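Local coordinates for protein agglutinin (Rhizoctonia solani, PDB 4G9M) that binds carbohydrates as a lectin of the ricin-type beta-trefoil family and assembles into a domain-swapped dimer, at residues 111-116 and 122-127; 20-25 and 38-43; 55-60 and 103-108. One frame throughout, in Å; residues are numbered along the deposited sequence.

Interaction 1: 111-116 and 122-127; sequences LDLKES and TPVIYY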
loop_
_atom_site.group_PDB
_atom_site.type_symbol
_atom_site.label_atom_id
_atom_site.label_comp_id
_atom_site.label_asym_id
_atom_site.label_seq_id
_atom_site.Cartn_x
_atom_site.Cartn_y
_atom_site.Cartn_z
ATOM N N LEU B 111 -9.987 6.686 4.629
ATOM C CA LEU B 111 -10.261 7.091 6.003
ATOM C C LEU B 111 -9.639 8.453 6.253
ATOM O O LEU B 111 -8.450 8.662 6.006
ATOM C CB LEU B 111 -9.706 6.077 7.008
ATOM C CG LEU B 111 -10.683 5.006 7.509
ATOM C CD1 LEU B 111 -11.317 4.270 6.367
ATOM C CD2 LEU B 111 -9.985 4.034 8.454
ATOM N N ASP B 112 -10.444 9.360 6.779
ATOM C CA ASP B 112 -10.072 10.772 6.865
ATOM C C ASP B 112 -10.371 11.296 8.264
ATOM O O ASP B 112 -11.493 11.207 8.732
ATOM C CB ASP B 112 -10.882 11.534 5.797
ATOM C CG ASP B 112 -10.640 13.026 5.802
ATOM O OD1 ASP B 112 -10.744 13.678 6.864
ATOM O OD2 ASP B 112 -10.394 13.574 4.707
ATOM N N LEU B 113 -9.370 11.845 8.946
ATOM C CA LEU B 113 -9.646 12.535 10.203
ATOM C C LEU B 113 -10.149 13.939 9.864
ATOM O O LEU B 113 -9.383 14.805 9.430
ATOM C CB LEU B 113 -8.399 12.571 11.104
ATOM C CG LEU B 113 -8.591 13.145 12.517
ATOM C CD1 LEU B 113 -9.715 12.430 13.269
ATOM C CD2 LEU B 113 -7.301 13.025 13.300
ATOM N N LYS B 114 -11.447 14.148 10.064
ATOM C CA LYS B 114 -12.164 15.316 9.558
ATOM C C LYS B 114 -11.467 16.658 9.817
ATOM O O LYS B 114 -11.238 17.037 10.966
ATOM C CB LYS B 114 -13.581 15.337 10.151
ATOM C CG LYS B 114 -14.517 16.416 9.597
ATOM C CD LYS B 114 -15.839 16.359 10.348
ATOM C CE LYS B 114 -16.837 17.382 9.848
ATOM N NZ LYS B 114 -18.034 17.413 10.746
ATOM N N GLU B 115 -11.112 17.343 8.731
ATOM C CA GLU B 115 -10.620 18.722 8.790
ATOM C C GLU B 115 -9.318 18.830 9.597
ATOM O O GLU B 115 -9.010 19.878 10.166
ATOM C CB GLU B 115 -11.711 19.663 9.332
ATOM C CG GLU B 115 -12.894 19.856 8.359
ATOM C CD GLU B 115 -14.111 20.505 8.996
ATOM O OE1 GLU B 115 -14.186 20.579 10.244
ATOM O OE2 GLU B 115 -15.012 20.923 8.237
ATOM N N SER B 116 -8.578 17.729 9.655
ATOM C CA SER B 116 -7.284 17.677 10.348
ATOM C C SER B 116 -7.346 18.182 11.796
ATOM O O SER B 116 -6.363 18.712 12.319
ATOM C CB SER B 116 -6.235 18.482 9.579
ATOM O OG SER B 116 -6.239 18.157 8.206
ATOM N N THR B 122 -12.920 14.007 17.306
ATOM C CA THR B 122 -13.030 14.439 15.919
ATOM C C THR B 122 -13.406 13.240 15.062
ATOM O O THR B 122 -12.748 12.209 15.111
ATOM C CB THR B 122 -11.714 15.023 15.389
ATOM O OG1 THR B 122 -11.390 16.216 16.112
ATOM C CG2 THR B 122 -11.838 15.356 13.903
ATOM N N PRO B 123 -14.472 13.369 14.262
ATOM C CA PRO B 123 -14.943 12.229 13.475
ATOM C C PRO B 123 -13.931 11.760 12.440
ATOM O O PRO B 123 -13.171 12.573 11.910
ATOM C CB PRO B 123 -16.195 12.781 12.775
ATOM C CG PRO B 123 -16.628 13.925 13.640
ATOM C CD PRO B 123 -15.363 14.536 14.137
ATOM N N VAL B 124 -13.907 10.453 12.205
ATOM C CA VAL B 124 -13.207 9.879 11.066
ATOM C C VAL B 124 -14.287 9.571 10.048
ATOM O O VAL B 124 -15.334 9.020 10.396
ATOM C CB VAL B 124 -12.446 8.622 11.471
ATOM C CG1 VAL B 124 -11.875 7.931 10.244
ATOM C CG2 VAL B 124 -11.354 8.997 12.437
ATOM N N ILE B 125 -14.044 9.956 8.799
ATOM C CA ILE B 125 -15.084 9.881 7.778
ATOM C C ILE B 125 -14.482 9.269 6.517
ATOM O O ILE B 125 -13.263 9.250 6.363
ATOM C CB ILE B 125 -15.629 11.286 7.427
ATOM C CG1 ILE B 125 -14.484 12.245 7.062
ATOM C CG2 ILE B 125 -16.444 11.867 8.593
ATOM C CD1 ILE B 125 -14.954 13.597 6.481
ATOM N N TYR B 126 -15.329 8.756 5.626
ATOM C CA TYR B 126 -14.866 8.419 4.271
ATOM C C TYR B 126 -14.786 9.714 3.503
ATOM O O TYR B 126 -15.674 10.566 3.631
ATOM C CB TYR B 126 -15.817 7.425 3.567
ATOM C CG TYR B 126 -15.743 6.074 4.231
ATOM C CD1 TYR B 126 -14.707 5.204 3.952
ATOM C CD2 TYR B 126 -16.667 5.703 5.194
ATOM C CE1 TYR B 126 -14.601 3.975 4.613
ATOM C CE2 TYR B 126 -16.564 4.466 5.857
ATOM C CZ TYR B 126 -15.539 3.624 5.563
ATOM O OH TYR B 126 -15.426 2.408 6.231
ATOM N N TYR B 127 -13.733 9.897 2.715
ATOM C CA TYR B 127 -13.601 11.160 1.979
ATOM C C TYR B 127 -12.697 10.955 0.784
ATOM O O TYR B 127 -11.785 10.136 0.825
ATOM C CB TYR B 127 -13.000 12.231 2.882
ATOM C CG TYR B 127 -13.338 13.692 2.603
ATOM C CD1 TYR B 127 -14.654 14.174 2.676
ATOM C CD2 TYR B 127 -12.324 14.615 2.371
ATOM C CE1 TYR B 127 -14.941 15.523 2.482
ATOM C CE2 TYR B 127 -12.607 15.970 2.179
ATOM C CZ TYR B 127 -13.912 16.417 2.227
ATOM O OH TYR B 127 -14.174 17.757 2.061
#
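The side chains of Asp-112 and Tyr-127 run side by side, carboxylate and ring planes 76° apart, and OD2 of Asp-112 comes to 3.2 Å from CD2 of Tyr-127, approaching the ring obliquely. The second ring, Tyr-126, sits on the other face of the sheet; CD1 of Leu-111 meets it, again obliquely, at CE1 (3.7 Å), and its hydroxyl bonds Gly-70 O. These residues belong to the antiparallel hairpin of strands 109-113 and 122-128. Asp-112 and Ile-125 form its hydrogen-bonded pair: Asp-112 N donates to Ile-125 O (2.9 Å, bent to 132° at the hydrogen), while Ile-125 N gives Asp-112 O a straighter return bond. Beyond them Lys-114 N reaches Pro-123 O at 3.0 Å. On the Tyr-126 face Leu-113 CD1 rests against CG2 of Val-124 (3.9 Å); the Leu-113 side chain crosses that of Thr-122 at about a right angle. On the Asp-112 face CG1 of Ile-125 takes the cramped place between backbone N and carbonyl carbon (chi1 53°), which lays it alongside the CB of Asp-112. Gln-135, from the QxW motif of this fold, holds OD2 through its NE2. The two faces thus differ in character, one largely apolar and packed on Val-81, the other carrying a buried carboxylate fixed by Gln-135, an arrangement consistent with the polar pockets of ricin-type lectins.

Interaction 2: 20-25 and 38-43; sequences VLDLWR and KSHGGD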
loop_
_atom_site.group_PDB
_atom_site.type_symbol
_atom_site.label_atom_id
_atom_site.label_comp_id
_atom_site.label_asym_id
_atom_site.label_seq_id
_atom_site.Cartn_x
_atom_site.Cartn_y
_atom_site.Cartn_z
ATOM N N VAL B 20 -4.913 9.273 17.486
ATOM C CA VAL B 20 -5.014 7.902 16.984
ATOM C C VAL B 20 -6.453 7.456 16.708
ATOM O O VAL B 20 -7.408 8.008 17.261
ATOM C CB VAL B 20 -4.317 6.888 17.931
ATOM C CG1 VAL B 20 -2.874 7.322 18.190
ATOM C CG2 VAL B 20 -5.092 6.738 19.242
ATOM N N LEU B 21 -6.585 6.438 15.865
ATOM C CA LEU B 21 -7.890 5.858 15.531
ATOM C C LEU B 21 -8.483 5.164 16.769
ATOM O O LEU B 21 -7.833 4.317 17.408
ATOM C CB LEU B 21 -7.728 4.867 14.374
ATOM C CG LEU B 21 -9.006 4.502 13.625
ATOM C CD1 LEU B 21 -9.526 5.692 12.815
ATOM C CD2 LEU B 21 -8.695 3.291 12.727
ATOM N N ASP B 22 -9.713 5.549 17.099
ATOM C CA ASP B 22 -10.326 5.256 18.394
ATOM C C ASP B 22 -11.781 4.852 18.189
ATOM O O ASP B 22 -12.535 5.564 17.545
ATOM C CB ASP B 22 -10.233 6.523 19.265
ATOM C CG ASP B 22 -10.831 6.357 20.662
ATOM O OD1 ASP B 22 -12.068 6.234 20.784
ATOM O OD2 ASP B 22 -10.069 6.414 21.652
ATOM N N LEU B 23 -12.174 3.700 18.718
ATOM C CA LEU B 23 -13.570 3.302 18.696
ATOM C C LEU B 23 -14.258 3.800 19.959
ATOM O O LEU B 23 -13.833 3.483 21.062
ATOM C CB LEU B 23 -13.694 1.775 18.578
ATOM C CG LEU B 23 -15.118 1.217 18.552
ATOM C CD1 LEU B 23 -15.884 1.690 17.325
ATOM C CD2 LEU B 23 -15.076 -0.294 18.580
ATOM N N TRP B 24 -15.316 4.591 19.776
ATOM C CA TRP B 24 -16.059 5.246 20.860
ATOM C C TRP B 24 -16.463 4.274 21.971
ATOM O O TRP B 24 -17.223 3.332 21.740
ATOM C CB TRP B 24 -17.282 5.936 20.244
ATOM C CG TRP B 24 -18.322 6.480 21.176
ATOM C CD1 TRP B 24 -19.379 5.802 21.708
ATOM C CD2 TRP B 24 -18.453 7.837 21.617
ATOM N NE1 TRP B 24 -20.141 6.644 22.480
ATOM C CE2 TRP B 24 -19.594 7.899 22.442
ATOM C CE3 TRP B 24 -17.708 9.000 21.410
ATOM C CZ2 TRP B 24 -20.006 9.077 23.061
ATOM C CZ3 TRP B 24 -18.121 10.169 22.023
ATOM C CH2 TRP B 24 -19.260 10.198 22.840
ATOM N N ARG B 25 -15.907 4.497 23.164
ATOM C CA ARG B 25 -16.152 3.668 24.352
ATOM C C ARG B 25 -15.795 2.181 24.181
ATOM O O ARG B 25 -16.104 1.359 25.046
ATOM C CB ARG B 25 -17.594 3.836 24.856
ATOM C CG ARG B 25 -17.917 5.234 25.382
ATOM C CD ARG B 25 -19.129 5.221 26.307
ATOM N NE ARG B 25 -20.380 4.912 25.618
ATOM C CZ ARG B 25 -21.313 5.812 25.319
ATOM N NH1 ARG B 25 -21.135 7.084 25.651
ATOM N NH2 ARG B 25 -22.425 5.444 24.690
ATOM N N LYS B 38 -6.547 11.276 21.649
ATOM C CA LYS B 38 -5.186 11.205 22.178
ATOM C C LYS B 38 -4.863 9.774 22.585
ATOM O O LYS B 38 -5.690 9.096 23.195
ATOM C CB LYS B 38 -5.018 12.140 23.375
ATOM C CG LYS B 38 -3.628 12.126 23.985
ATOM C CD LYS B 38 -3.533 13.105 25.146
ATOM C CE LYS B 38 -2.209 12.959 25.894
ATOM N NZ LYS B 38 -1.965 14.089 26.844
ATOM N N SER B 39 -3.665 9.320 22.226
ATOM C CA SER B 39 -3.242 7.970 22.536
ATOM C C SER B 39 -3.218 7.743 24.053
ATOM O O SER B 39 -2.608 8.517 24.790
ATOM C CB SER B 39 -1.861 7.702 21.931
ATOM O OG SER B 39 -1.440 6.369 22.189
ATOM N N HIS B 40 -3.896 6.696 24.516
ATOM C CA HIS B 40 -3.844 6.333 25.936
ATOM C C HIS B 40 -3.609 4.837 26.174
ATOM O O HIS B 40 -3.626 4.369 27.318
ATOM C CB HIS B 40 -5.089 6.823 26.701
ATOM C CG HIS B 40 -6.392 6.373 26.112
ATOM N ND1 HIS B 40 -6.656 5.059 25.787
ATOM C CD2 HIS B 40 -7.508 7.071 25.792
ATOM C CE1 HIS B 40 -7.876 4.970 25.286
ATOM N NE2 HIS B 40 -8.414 6.177 25.279
ATOM N N GLY B 41 -3.391 4.094 25.094
ATOM C CA GLY B 41 -3.049 2.685 25.203
ATOM C C GLY B 41 -4.201 1.730 25.467
ATOM O O GLY B 41 -3.985 0.540 25.692
ATOM N N GLY B 42 -5.427 2.237 25.444
ATOM C CA GLY B 42 -6.585 1.386 25.644
ATOM C C GLY B 42 -6.770 0.427 24.485
ATOM O O GLY B 42 -6.347 0.716 23.364
ATOM N N ASP B 43 -7.403 -0.714 24.752
ATOM C CA ASP B 43 -7.676 -1.699 23.704
ATOM C C ASP B 43 -8.604 -1.146 22.621
ATOM O O ASP B 43 -8.603 -1.642 21.493
ATOM C CB ASP B 43 -8.288 -2.980 24.281
ATOM C CG ASP B 43 -7.244 -3.925 24.889
ATOM O OD1 ASP B 43 -6.024 -3.715 24.690
ATOM O OD2 ASP B 43 -7.651 -4.904 25.553
HETATM O O HOH W 1 -10.776 6.984 24.161
#
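The side chains of Asp-22 and His-40 cross at about a right angle, the carboxylate and imidazole planes 86° apart, where strand 20-23 of the beta-trefoil meets the loop between strands 32-37 and 47-51. OD2 of Asp-22 and NE2 of His-40 stay 4.0 Å apart, and a water links them. It donates to Asp-22 OD2 at 2.7 Å and lies in the plane of the imidazole, at its edge, 2.7 Å from His-40 NE2. His-40 CG sits between its backbone N and carbonyl carbon (chi1 55°), which swings the ring toward both Asp-22 and Gly-42 N. Gln-45 NE2, from the QxW motif that ends in Trp-47, also bonds OD2, and Gln-35 NE2 bonds OD1. An aspartate held by the QxW glutamine beside an exposed loop is consistent with a ricin-type sugar pocket. Two residues earlier, Val-20 points its side chain at Ser-39: CG1 touches the Ser-39 CB at 3.9 Å, and CG2 lies over the Ser-39 backbone, a small apolar contact next to the water bridge. Gln-45 also accepts from His-40 N and donates to Lys-38 O. ND1 of His-40 accepts from Gly-42 N at 3.1 Å, the donor only 6° out of the ring plane.

Interaction 3: 55-60 and 103-108; sequences GNQVTL and AADHRL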
loop_
_atom_site.group_PDB
_atom_site.type_symbol
_atom_site.label_atom_id
_atom_site.label_comp_id
_atom_site.label_asym_id
_atom_site.label_seq_id
_atom_site.Cartn_x
_atom_site.Cartn_y
_atom_site.Cartn_z
ATOM N N GLY B 55 -7.542 -10.857 -3.099
ATOM C CA GLY B 55 -6.586 -9.881 -3.573
ATOM C C GLY B 55 -5.646 -9.459 -2.463
ATOM O O GLY B 55 -5.201 -10.286 -1.663
ATOM N N ASN B 56 -5.333 -8.162 -2.433
ATOM C CA ASN B 56 -4.537 -7.583 -1.365
ATOM C C ASN B 56 -5.411 -6.974 -0.273
ATOM O O ASN B 56 -4.922 -6.210 0.542
ATOM C CB ASN B 56 -3.588 -6.504 -1.896
ATOM C CG ASN B 56 -2.744 -6.987 -3.057
ATOM O OD1 ASN B 56 -2.678 -6.338 -4.095
ATOM N ND2 ASN B 56 -2.108 -8.136 -2.893
ATOM N N GLN B 57 -6.698 -7.324 -0.251
ATOM C CA GLN B 57 -7.634 -6.674 0.671
ATOM C C GLN B 57 -7.480 -7.118 2.121
ATOM O O GLN B 57 -7.187 -8.282 2.394
ATOM C CB GLN B 57 -9.078 -6.878 0.212
ATOM C CG GLN B 57 -9.296 -6.382 -1.197
ATOM C CD GLN B 57 -10.721 -6.528 -1.662
ATOM O OE1 GLN B 57 -11.616 -6.841 -0.873
ATOM N NE2 GLN B 57 -10.948 -6.285 -2.946
ATOM N N VAL B 58 -7.691 -6.174 3.037
ATOM C CA VAL B 58 -7.599 -6.408 4.470
ATOM C C VAL B 58 -8.849 -5.930 5.182
ATOM O O VAL B 58 -9.708 -5.253 4.591
ATOM C CB VAL B 58 -6.397 -5.653 5.116
ATOM C CG1 VAL B 58 -5.108 -6.044 4.439
ATOM C CG2 VAL B 58 -6.599 -4.124 5.032
ATOM N N THR B 59 -8.952 -6.291 6.457
ATOM C CA THR B 59 -9.902 -5.655 7.359
ATOM C C THR B 59 -9.149 -5.161 8.579
ATOM O O THR B 59 -8.025 -5.613 8.852
ATOM C CB THR B 59 -11.011 -6.605 7.810
ATOM O OG1 THR B 59 -10.427 -7.752 8.438
ATOM C CG2 THR B 59 -11.865 -7.060 6.636
ATOM N N LEU B 60 -9.769 -4.235 9.308
ATOM C CA LEU B 60 -9.236 -3.770 10.583
ATOM C C LEU B 60 -10.269 -4.068 11.645
ATOM O O LEU B 60 -11.413 -3.624 11.533
ATOM C CB LEU B 60 -8.949 -2.263 10.522
ATOM C CG LEU B 60 -7.747 -1.844 9.677
ATOM C CD1 LEU B 60 -7.655 -0.319 9.655
ATOM C CD2 LEU B 60 -6.456 -2.459 10.244
ATOM N N ALA B 103 -10.873 2.447 0.829
ATOM C CA ALA B 103 -11.947 1.461 0.706
ATOM C C ALA B 103 -11.725 0.625 -0.552
ATOM O O ALA B 103 -11.707 1.164 -1.668
ATOM C CB ALA B 103 -13.311 2.170 0.648
ATOM N N ALA B 104 -11.574 -0.686 -0.385
ATOM C CA ALA B 104 -11.163 -1.561 -1.484
ATOM C C ALA B 104 -12.155 -1.572 -2.641
ATOM O O ALA B 104 -11.766 -1.708 -3.797
ATOM C CB ALA B 104 -10.935 -2.969 -0.981
ATOM N N ASP B 105 -13.437 -1.419 -2.319
ATOM C CA ASP B 105 -14.475 -1.440 -3.342
ATOM C C ASP B 105 -15.062 -0.058 -3.629
ATOM O O ASP B 105 -16.018 0.074 -4.399
ATOM C CB ASP B 105 -15.546 -2.458 -2.977
ATOM C CG ASP B 105 -15.012 -3.893 -3.011
ATOM O OD1 ASP B 105 -14.291 -4.224 -3.986
ATOM O OD2 ASP B 105 -15.300 -4.676 -2.085
ATOM N N HIS B 106 -14.462 0.963 -3.022
ATOM C CA HIS B 106 -14.762 2.358 -3.329
ATOM C C HIS B 106 -13.453 3.137 -3.274
ATOM O O HIS B 106 -13.257 3.942 -2.372
ATOM C CB HIS B 106 -15.721 2.932 -2.281
ATOM C CG HIS B 106 -16.991 2.152 -2.123
ATOM N ND1 HIS B 106 -17.061 0.974 -1.408
ATOM C CD2 HIS B 106 -18.239 2.381 -2.593
ATOM C CE1 HIS B 106 -18.297 0.515 -1.443
ATOM N NE2 HIS B 106 -19.035 1.350 -2.153
ATOM N N ARG B 107 -12.567 2.913 -4.244
ATOM C CA ARG B 107 -11.152 3.260 -4.078
ATOM C C ARG B 107 -10.828 4.752 -4.150
ATOM O O ARG B 107 -9.689 5.152 -3.889
ATOM C CB ARG B 107 -10.282 2.503 -5.089
ATOM C CG ARG B 107 -10.231 1.003 -4.852
ATOM C CD ARG B 107 -9.158 0.341 -5.694
ATOM N NE ARG B 107 -9.233 -1.116 -5.609
ATOM C CZ ARG B 107 -8.278 -1.942 -6.028
ATOM N NH1 ARG B 107 -7.160 -1.457 -6.549
ATOM N NH2 ARG B 107 -8.438 -3.255 -5.915
ATOM N N LEU B 108 -11.805 5.572 -4.525
ATOM C CA LEU B 108 -11.617 7.017 -4.474
ATOM C C LEU B 108 -11.685 7.501 -3.031
ATOM O O LEU B 108 -11.303 8.635 -2.746
ATOM C CB LEU B 108 -12.684 7.758 -5.296
ATOM C CG LEU B 108 -12.601 7.748 -6.824
ATOM C CD1 LEU B 108 -13.761 8.546 -7.395
ATOM C CD2 LEU B 108 -11.276 8.305 -7.321
HETATM O O HOH W 2 -14.266 -6.873 -1.732
#
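With its CG beside the backbone N (chi1 -56°) and the chain extended beyond (chi2 -178°), Gln-57 reaches out from just ahead of strand 58-62 to Ala-104, within the beta-trefoil, joining the approach to that strand with the turn that follows strand 99-103. The methyl of Ala-104 sits over one face of the Gln-57 amide, CB 3.6 Å from CD and scarcely farther from CG, OE1 and NE2. Ala-104 is at the second position of a type I beta turn from Ala-103 to His-106, closed by His-106 N bonding Ala-103 O at 3.1 Å. The side chains of Asp-105, at the third position, and Gln-57 cross at about a right angle, with carboxylate and amide planes 75° apart. OD1 of Asp-105 comes no closer than 4.1 Å to Gln-57 NE2, so no direct bond forms. NE of Arg-107 donates to Ala-104 O (3.2 Å), the oxygen lying near the guanidinium plane. Its NH1 makes a salt bridge to Glu-102 of the second subunit, which brings segment 103-108 to the dimer interface. Asn-56, beside the glutamine, hydrogen-bonds Asn-129 of that same subunit, so both segments border the partner chain. Between glutamine and aspartate a water does the joining, donating to Gln-57 OE1 at 2.8 Å and to Asp-105 OD2 at 2.5 Å.

Interactions 1 and 3 are largely buried, interaction 2 only partly; interaction 1 is by far the most extensive, a hairpin sealed by backbone bonds and side-chain packing, whereas interactions 2 and 3 have no direct hydrogen bond between their segments and each bridges a carboxylate through one water. Interactions 1 and 2 reach the same sheet and touch where Val-124 CG2 meets Leu-21 CD1 at 3.8 Å. Both present a buried aspartate held by a QxW glutamine; Asp-112 meets Tyr-127 across its hairpin, Asp-22 reaches an exposed loop through water. Interaction 3 lies across the chain's centre from interaction 2, about 23 Å between centres, and is the one whose segments meet the second subunit.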